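Local coordinates for protein Non-reducing end beta-L-arabinofuranosidase (Bacteroides thetaiotaomicron, PDB 5MQO) that probably hydrolyses glycosidic bonds in complex plant pectin, as a gut bacterial glycoside hydrolase of family GH127, at residues T221-L224 with C225-E229; R284-F287 with R288-Y291. One frame throughout, in Å; residues are numbered along the deposited sequence.

Interaction 1. Residues T221-L224 with C225-E229; sequences TDFL and CHFYE
Phe223 and Phe227 sit one helical turn apart, and their rings meet at a single corner: CE2 of Phe223 lies 4.5 Å from CD2 of Phe227. Both side chains leave the backbone with CG anti to N (chi1 -179° and -174°), which sends the two rings out on the same flank of the helix, where they touch loosely and do not stack. Phe223 also meets Tyr142 edge-to-face. Leu224 and Tyr228 form the next i to i+4 pair, with CB of Leu224 4.3 Å from CE2 of Tyr228. The phenol leans back along the helix, and its CD2 comes to 3.2 Å from the carbonyl oxygen of Leu224. All of this rides on helix 212-230 of the GH127 catalytic domain, whose alpha-helical i to i+4 bonds run from Cys225 N to Thr221 O, from His226 N to Asp222 O, from Phe227 N to Phe223 O at 2.8 Å, and from Tyr228 N to Leu224 O. Leu224 also packs on Leu194 of helix 192-208, and the hydroxyl of Tyr228 is hydrogen-bonded to His244 ND1. On the side facing helix 258-270, Cys225 SG turns back to 3.3 Å from Thr221 O. Asp222 OD1 is hydrogen-bonded to the hydroxyl of Tyr260 on that helix.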
loop_
_atom_site.group_PDB
_atom_site.type_symbol
_atom_site.label_atom_id
_atom_site.label_comp_id
_atom_site.label_asym_id
_atom_site.label_seq_id
_atom_site.Cartn_x
_atom_site.Cartn_y
_atom_site.Cartn_z
ATOM N N THR A 221 -8.329 -9.453 -23.016
ATOM C CA THR A 221 -9.096 -10.215 -22.052
ATOM C C THR A 221 -9.738 -11.435 -22.707
ATOM O O THR A 221 -9.674 -12.544 -22.147
ATOM C CB THR A 221 -10.168 -9.304 -21.408
ATOM O OG1 THR A 221 -9.537 -8.150 -20.834
ATOM C CG2 THR A 221 -10.990 -10.042 -20.355
ATOM N N ASP A 222 -10.355 -11.235 -23.878
ATOM C CA ASP A 222 -10.986 -12.356 -24.636
ATOM C C ASP A 222 -9.948 -13.417 -25.012
ATOM O O ASP A 222 -10.210 -14.629 -24.958
ATOM C CB ASP A 222 -11.726 -11.848 -25.876
ATOM C CG ASP A 222 -13.002 -11.057 -25.526
ATOM O OD1 ASP A 222 -13.693 -11.390 -24.543
ATOM O OD2 ASP A 222 -13.345 -10.094 -26.245
ATOM N N PHE A 223 -8.755 -12.945 -25.351
ATOM C CA PHE A 223 -7.659 -13.835 -25.634
ATOM C C PHE A 223 -7.270 -14.705 -24.418
ATOM O O PHE A 223 -7.078 -15.904 -24.565
ATOM C CB PHE A 223 -6.447 -13.077 -26.178
ATOM C CG PHE A 223 -5.314 -13.981 -26.489
ATOM C CD1 PHE A 223 -5.371 -14.793 -27.614
ATOM C CD2 PHE A 223 -4.249 -14.116 -25.606
ATOM C CE1 PHE A 223 -4.364 -15.704 -27.871
ATOM C CE2 PHE A 223 -3.240 -15.013 -25.867
ATOM C CZ PHE A 223 -3.295 -15.814 -27.003
ATOM N N LEU A 224 -7.151 -14.105 -23.234
ATOM C CA LEU A 224 -6.936 -14.881 -22.018
ATOM C C LEU A 224 -8.055 -15.888 -21.772
ATOM O O LEU A 224 -7.769 -17.014 -21.382
ATOM C CB LEU A 224 -6.856 -14.001 -20.786
ATOM C CG LEU A 224 -5.757 -12.968 -20.660
ATOM C CD1 LEU A 224 -5.826 -12.363 -19.262
ATOM C CD2 LEU A 224 -4.398 -13.604 -20.910
ATOM N N CYS A 225 -9.319 -15.509 -21.970
ATOM C CA CYS A 225 -10.410 -16.474 -21.753
ATOM C C CYS A 225 -10.228 -17.706 -22.647
ATOM O O CYS A 225 -10.482 -18.830 -22.226
ATOM C CB CYS A 225 -11.793 -15.849 -21.974
ATOM S SG CYS A 225 -12.137 -14.390 -20.957
ATOM N N HIS A 226 -9.771 -17.484 -23.874
ATOM C CA HIS A 226 -9.484 -18.571 -24.794
ATOM C C HIS A 226 -8.282 -19.366 -24.294
ATOM O O HIS A 226 -8.301 -20.594 -24.273
ATOM C CB HIS A 226 -9.229 -18.019 -26.199
ATOM C CG HIS A 226 -8.990 -19.073 -27.234
ATOM N ND1 HIS A 226 -9.989 -19.920 -27.678
ATOM C CD2 HIS A 226 -7.866 -19.424 -27.911
ATOM C CE1 HIS A 226 -9.492 -20.741 -28.586
ATOM N NE2 HIS A 226 -8.207 -20.462 -28.746
ATOM N N PHE A 227 -7.244 -18.657 -23.882
ATOM C CA PHE A 227 -6.035 -19.288 -23.375
ATOM C C PHE A 227 -6.265 -20.212 -22.168
ATOM O O PHE A 227 -5.593 -21.226 -22.046
ATOM C CB PHE A 227 -5.033 -18.211 -23.013
ATOM C CG PHE A 227 -3.696 -18.735 -22.620
ATOM C CD1 PHE A 227 -3.459 -19.168 -21.323
ATOM C CD2 PHE A 227 -2.656 -18.767 -23.540
ATOM C CE1 PHE A 227 -2.219 -19.637 -20.958
ATOM C CE2 PHE A 227 -1.406 -19.247 -23.181
ATOM C CZ PHE A 227 -1.187 -19.676 -21.884
ATOM N N TYR A 228 -7.180 -19.844 -21.267
ATOM C CA TYR A 228 -7.479 -20.656 -20.077
ATOM C C TYR A 228 -8.487 -21.738 -20.361
ATOM O O TYR A 228 -8.509 -22.720 -19.657
ATOM C CB TYR A 228 -7.948 -19.798 -18.895
ATOM C CG TYR A 228 -6.814 -19.009 -18.245
ATOM C CD1 TYR A 228 -5.868 -19.642 -17.411
ATOM C CD2 TYR A 228 -6.667 -17.625 -18.470
ATOM C CE1 TYR A 228 -4.818 -18.921 -16.820
ATOM C CE2 TYR A 228 -5.627 -16.896 -17.882
ATOM C CZ TYR A 228 -4.700 -17.542 -17.057
ATOM O OH TYR A 228 -3.674 -16.815 -16.480
ATOM N N GLU A 229 -9.311 -21.568 -21.391
ATOM C CA GLU A 229 -10.240 -22.619 -21.833
ATOM C C GLU A 229 -9.572 -23.740 -22.653
ATOM O O GLU A 229 -10.201 -24.758 -22.912
ATOM C CB GLU A 229 -11.391 -22.003 -22.649
ATOM C CG GLU A 229 -12.429 -21.236 -21.825
ATOM C CD GLU A 229 -13.456 -20.476 -22.675
ATOM O OE1 GLU A 229 -13.687 -20.839 -23.854
ATOM O OE2 GLU A 229 -14.041 -19.497 -22.159
#

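Interaction 2. Residues R284-F287 with R288-Y291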
loop_
_atom_site.group_PDB
_atom_site.type_symbol
_atom_site.label_atom_id
_atom_site.label_comp_id
_atom_site.label_asym_id
_atom_site.label_seq_id
_atom_site.Cartn_x
_atom_site.Cartn_y
_atom_site.Cartn_z
ATOM N N ARG A 284 -0.380 -25.480 -2.964
ATOM C CA ARG A 284 -0.166 -26.867 -2.516
ATOM C C ARG A 284 -1.531 -27.512 -2.282
ATOM O O ARG A 284 -1.762 -28.659 -2.675
ATOM C CB ARG A 284 0.674 -26.960 -1.224
ATOM C CG ARG A 284 1.150 -28.378 -0.892
ATOM C CD ARG A 284 1.290 -28.673 0.601
ATOM N NE ARG A 284 2.484 -28.070 1.219
ATOM C CZ ARG A 284 3.662 -28.677 1.435
ATOM N NH1 ARG A 284 3.861 -29.926 1.079
ATOM N NH2 ARG A 284 4.671 -28.020 2.017
ATOM N N ILE A 285 -2.420 -26.741 -1.668
ATOM C CA ILE A 285 -3.783 -27.150 -1.320
ATOM C C ILE A 285 -4.768 -26.165 -1.948
ATOM O O ILE A 285 -4.389 -25.050 -2.285
ATOM C CB ILE A 285 -3.959 -27.233 0.226
ATOM C CG1 ILE A 285 -4.005 -25.823 0.891
ATOM C CG2 ILE A 285 -2.840 -28.092 0.824
ATOM C CD1 ILE A 285 -3.871 -25.803 2.403
ATOM N N PRO A 286 -6.035 -26.567 -2.119
ATOM C CA PRO A 286 -7.034 -25.628 -2.642
ATOM C C PRO A 286 -7.188 -24.341 -1.847
ATOM O O PRO A 286 -6.852 -24.301 -0.684
ATOM C CB PRO A 286 -8.321 -26.443 -2.561
ATOM C CG PRO A 286 -7.839 -27.822 -2.816
ATOM C CD PRO A 286 -6.596 -27.921 -2.014
ATOM N N PHE A 287 -7.708 -23.296 -2.466
ATOM C CA PHE A 287 -7.846 -22.035 -1.756
ATOM C C PHE A 287 -8.764 -22.140 -0.556
ATOM O O PHE A 287 -8.499 -21.525 0.470
ATOM C CB PHE A 287 -8.275 -20.871 -2.637
ATOM C CG PHE A 287 -8.373 -19.598 -1.871
ATOM C CD1 PHE A 287 -7.218 -18.961 -1.431
ATOM C CD2 PHE A 287 -9.612 -19.090 -1.475
ATOM C CE1 PHE A 287 -7.301 -17.787 -0.664
ATOM C CE2 PHE A 287 -9.705 -17.947 -0.686
ATOM C CZ PHE A 287 -8.561 -17.289 -0.286
ATOM N N ARG A 288 -9.811 -22.944 -0.650
ATOM C CA ARG A 288 -10.819 -22.972 0.419
ATOM C C ARG A 288 -10.336 -23.672 1.677
ATOM O O ARG A 288 -10.945 -23.514 2.724
ATOM C CB ARG A 288 -12.131 -23.547 -0.103
ATOM C CG ARG A 288 -12.707 -22.676 -1.207
ATOM C CD ARG A 288 -14.065 -23.149 -1.723
ATOM N NE ARG A 288 -14.683 -22.144 -2.586
ATOM C CZ ARG A 288 -14.278 -21.843 -3.828
ATOM N NH1 ARG A 288 -13.237 -22.461 -4.422
ATOM N NH2 ARG A 288 -14.923 -20.895 -4.500
ATOM N N ASP A 289 -9.226 -24.406 1.574
ATOM C CA ASP A 289 -8.553 -25.030 2.731
ATOM C C ASP A 289 -7.531 -24.122 3.398
ATOM O O ASP A 289 -7.056 -24.455 4.457
ATOM C CB ASP A 289 -7.860 -26.349 2.329
ATOM C CG ASP A 289 -8.832 -27.374 1.747
ATOM O OD1 ASP A 289 -9.836 -27.700 2.419
ATOM O OD2 ASP A 289 -8.593 -27.855 0.616
ATOM N N GLN A 290 -7.192 -22.993 2.785
ATOM C CA GLN A 290 -6.176 -22.075 3.300
ATOM C C GLN A 290 -6.772 -21.120 4.284
ATOM O O GLN A 290 -7.651 -20.341 3.912
ATOM C CB GLN A 290 -5.566 -21.250 2.172
ATOM C CG GLN A 290 -4.710 -22.060 1.210
ATOM C CD GLN A 290 -4.176 -21.224 0.054
ATOM O OE1 GLN A 290 -3.760 -20.067 0.220
ATOM N NE2 GLN A 290 -4.156 -21.827 -1.123
ATOM N N TYR A 291 -6.305 -21.159 5.531
ATOM C CA TYR A 291 -6.754 -20.215 6.572
ATOM C C TYR A 291 -5.577 -19.415 7.179
ATOM O O TYR A 291 -5.718 -18.792 8.246
ATOM C CB TYR A 291 -7.519 -20.967 7.679
ATOM C CG TYR A 291 -8.795 -21.597 7.227
ATOM C CD1 TYR A 291 -10.006 -20.868 7.248
ATOM C CD2 TYR A 291 -8.826 -22.926 6.768
ATOM C CE1 TYR A 291 -11.215 -21.441 6.844
ATOM C CE2 TYR A 291 -10.034 -23.517 6.333
ATOM C CZ TYR A 291 -11.229 -22.770 6.378
ATOM O OH TYR A 291 -12.430 -23.317 5.981
#
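Ile285 and Gln290 meet through their aliphatic parts, CG1 of the isoleucine 3.8 Å from CG of the glutamine. With chi1 at 73°, Ile285 CG1 is wedged between its own backbone N and carbonyl carbon, and this directs CG1 and CD1 onto Gln290 and Asp289. Gln290 runs extended beyond CG and brings NE2 to the oxygen of Ile285 in a weak 3.4 Å hydrogen bond; the same NE2 bonds to Gln282 O. The Gln290 side chain crosses that of Phe287 at about a right angle, ring and amide planes 68° apart, OE1 4.0 Å from Phe287 CD1. Asp289 runs alongside Pro286, with OD2 3.3 Å from the proline CD. Through 287-289 the chain makes a short 3-10 turn: Asp289 N bonds to Pro286 O, and Gln290 N to Phe287 O at 3.0 Å. Arg288, extended from CG to NE, forms salt bridges with Asp269 and Glu316. Shortening Gln290 to an alanine would probably leave the carbonyls of Ile285 and Gln282 without the amide donor they share and open a gap beside Ile285 CG1. Since the bond to Ile285 is weak, the turn seems to rest chiefly on its two backbone bonds, the glutamine amide tying it to the preceding loop.

In the fold
Interaction 1 comes first along the chain, within helix 212-230, and interaction 2 follows in the loop between helices 258-270 and 297-314. Their centres are about 25 Å apart and their nearest atoms about 15 Å, so they do not touch. Both fall in the GH127 catalytic domain, whose helical hairpins are consistent with the (alpha/alpha)6 barrel of this family. Helix 258-270 relates them: Tyr260 and Leu267 pack against 221-229, while Asp269, near its C-terminal end, pairs with Arg288. Interaction 2 also sends Phe287 onto helices 297-314 and 317-333. The two contacts thus belong to different parts of one helical domain, a helix flank and a connecting turn, their centres about 30 and 25 Å from that of the chain.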